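Long-range contact in ileal bile acid-binding protein (Danio rerio, PDB 3EM0), which binds the bile acid cholate inside a beta-barrel and probably carries bile acids and fatty acids in the cytoplasm: residues Trp10-Gln15 with Asp37-Thr42. Sequence-based numbering, arbitrary orientation.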
loop_
_atom_site.group_PDB
_atom_site.type_symbol
_atom_site.label_atom_id
_atom_site.label_comp_id
_atom_site.label_asym_id
_atom_site.label_seq_id
_atom_site.Cartn_x
_atom_site.Cartn_y
_atom_site.Cartn_z
ATOM N N TRP A 10 11.027 -3.656 4.137
ATOM C CA TRP A 10 10.231 -4.810 3.692
ATOM C C TRP A 10 10.296 -4.952 2.179
ATOM O O TRP A 10 10.381 -3.964 1.474
ATOM C CB TRP A 10 8.761 -4.664 4.120
ATOM C CG TRP A 10 8.561 -4.338 5.583
ATOM C CD1 TRP A 10 8.652 -3.104 6.170
ATOM C CD2 TRP A 10 8.244 -5.265 6.634
ATOM N NE1 TRP A 10 8.415 -3.206 7.517
ATOM C CE2 TRP A 10 8.159 -4.520 7.831
ATOM C CE3 TRP A 10 8.020 -6.655 6.678
ATOM C CZ2 TRP A 10 7.855 -5.114 9.066
ATOM C CZ3 TRP A 10 7.730 -7.247 7.902
ATOM C CH2 TRP A 10 7.648 -6.475 9.082
ATOM N N GLU A 11 10.238 -6.181 1.683
ATOM C CA GLU A 11 10.325 -6.419 0.252
ATOM C C GLU A 11 9.213 -7.338 -0.244
ATOM O O GLU A 11 9.014 -8.427 0.294
ATOM C CB GLU A 11 11.696 -6.999 -0.110
ATOM C CG GLU A 11 11.899 -7.242 -1.594
ATOM C CD GLU A 11 13.161 -8.042 -1.884
ATOM O OE1 GLU A 11 14.213 -7.758 -1.276
ATOM O OE2 GLU A 11 13.106 -8.955 -2.718
ATOM N N THR A 12 8.508 -6.892 -1.284
ATOM C CA THR A 12 7.401 -7.658 -1.869
ATOM C C THR A 12 7.821 -9.088 -2.260
ATOM O O THR A 12 8.794 -9.274 -2.997
ATOM C CB THR A 12 6.773 -6.900 -3.075
ATOM O OG1 THR A 12 6.333 -5.610 -2.641
ATOM C CG2 THR A 12 5.588 -7.652 -3.659
ATOM N N GLU A 13 7.098 -10.087 -1.742
ATOM C CA GLU A 13 7.326 -11.481 -2.143
ATOM C C GLU A 13 6.162 -12.092 -2.953
ATOM O O GLU A 13 6.361 -13.005 -3.750
ATOM C CB GLU A 13 7.702 -12.356 -0.948
ATOM C CG GLU A 13 6.687 -12.411 0.175
ATOM C CD GLU A 13 6.937 -13.586 1.119
ATOM O OE1 GLU A 13 5.951 -14.190 1.600
ATOM O OE2 GLU A 13 8.112 -13.915 1.380
ATOM N N SER A 14 4.950 -11.585 -2.742
ATOM C CA SER A 14 3.792 -12.069 -3.488
ATOM C C SER A 14 2.760 -10.973 -3.639
ATOM O O SER A 14 2.652 -10.074 -2.794
ATOM C CB SER A 14 3.182 -13.339 -2.855
ATOM O OG SER A 14 2.828 -13.147 -1.494
ATOM N N GLN A 15 2.025 -11.044 -4.743
ATOM C CA GLN A 15 0.986 -10.074 -5.066
ATOM C C GLN A 15 -0.209 -10.830 -5.630
ATOM O O GLN A 15 -0.317 -11.026 -6.839
ATOM C CB GLN A 15 1.510 -9.044 -6.079
ATOM C CG GLN A 15 2.510 -8.038 -5.502
ATOM C CD GLN A 15 2.757 -6.839 -6.411
ATOM O OE1 GLN A 15 2.608 -5.687 -5.988
ATOM N NE2 GLN A 15 3.124 -7.100 -7.658
ATOM N N ASP A 37 6.842 -8.790 -12.204
ATOM C CA ASP A 37 8.144 -9.096 -11.589
ATOM C C ASP A 37 8.788 -7.925 -10.811
ATOM O O ASP A 37 9.859 -8.087 -10.215
ATOM C CB ASP A 37 9.133 -9.716 -12.607
ATOM C CG ASP A 37 8.959 -9.174 -14.031
ATOM O OD1 ASP A 37 7.963 -9.549 -14.703
ATOM O OD2 ASP A 37 9.835 -8.403 -14.493
ATOM N N PHE A 38 8.141 -6.758 -10.805
ATOM C CA PHE A 38 8.613 -5.660 -9.959
ATOM C C PHE A 38 8.272 -5.920 -8.488
ATOM O O PHE A 38 7.106 -6.125 -8.137
ATOM C CB PHE A 38 8.081 -4.291 -10.414
ATOM C CG PHE A 38 8.415 -3.169 -9.457
ATOM C CD1 PHE A 38 9.738 -2.819 -9.206
ATOM C CD2 PHE A 38 7.411 -2.481 -8.788
ATOM C CE1 PHE A 38 10.046 -1.804 -8.312
ATOM C CE2 PHE A 38 7.722 -1.459 -7.898
ATOM C CZ PHE A 38 9.038 -1.129 -7.662
ATOM N N LYS A 39 9.307 -5.919 -7.644
ATOM C CA LYS A 39 9.153 -6.169 -6.212
ATOM C C LYS A 39 9.450 -4.916 -5.378
ATOM O O LYS A 39 10.603 -4.586 -5.116
ATOM C CB LYS A 39 10.027 -7.354 -5.782
ATOM C CG LYS A 39 9.678 -8.690 -6.475
ATOM C CD LYS A 39 8.325 -9.234 -5.976
ATOM C CE LYS A 39 7.653 -10.208 -6.948
ATOM N NZ LYS A 39 6.179 -10.278 -6.649
ATOM N N LEU A 40 8.392 -4.224 -4.970
ATOM C CA LEU A 40 8.505 -2.971 -4.220
ATOM C C LEU A 40 9.139 -3.137 -2.838
ATOM O O LEU A 40 8.750 -4.016 -2.062
ATOM C CB LEU A 40 7.127 -2.290 -4.092
ATOM C CG LEU A 40 7.058 -0.961 -3.317
ATOM C CD1 LEU A 40 7.667 0.173 -4.089
ATOM C CD2 LEU A 40 5.645 -0.609 -2.967
ATOM N N VAL A 41 10.115 -2.280 -2.549
ATOM C CA VAL A 41 10.699 -2.156 -1.215
ATOM C C VAL A 41 10.008 -1.010 -0.455
ATOM O O VAL A 41 9.828 0.084 -0.993
ATOM C CB VAL A 41 12.237 -1.942 -1.263
ATOM C CG1 VAL A 41 12.792 -1.731 0.129
ATOM C CG2 VAL A 41 12.941 -3.137 -1.941
ATOM N N THR A 42 9.598 -1.300 0.783
ATOM C CA THR A 42 8.933 -0.336 1.681
ATOM C C THR A 42 9.775 -0.125 2.936
ATOM O O THR A 42 10.222 -1.082 3.549
ATOM C CB THR A 42 7.541 -0.843 2.108
ATOM O OG1 THR A 42 6.746 -1.102 0.942
ATOM C CG2 THR A 42 6.806 0.176 3.029
HETATM O O HOH W 1 5.662 -4.825 -6.097
#
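In the beta-barrel, Trp10 and Thr42 form the hydrogen-bonded antiparallel pair where strand 41-47 starts beside strand 8-16. Trp10 N donates to Thr42 O at 2.8 Å, and Thr42 N to Trp10 O at 2.9 Å. The indole edge lies near that same Thr42 O, while its NE1 bonds Phe6 O. One step on, Glu11 and Val41 make the non-hydrogen-bonded pair. Beyond it, Thr12 grips Leu40 O twice: its N donates at 3.0 Å, tilted out of the carbonyl plane, and its OG1, also 3.0 Å away, lies in that plane on a lone pair. The torsion that sets OG1 beside the backbone N (chi1 -57°) puts CG2 anti to it, 3.9 Å from Lys39 CD. The Lys39 chain, bent at chi2, crosses Thr12 at about a right angle and packs CD 3.0 Å from Thr12 O. A valine in place of Thr12 would probably leave Leu40 O with only the backbone N as donor from this strand. Beside residues 37-40, not yet strand, a water donates to Phe38 O, accepts from Leu40 N and reaches Gln15 OE1 weakly. Leu40 packs on cholate-binding Gln55 and Tyr57. Strands 8-16 and 41-47, joined through helices 18-24 and 29-35, form part of the FABP barrel wall.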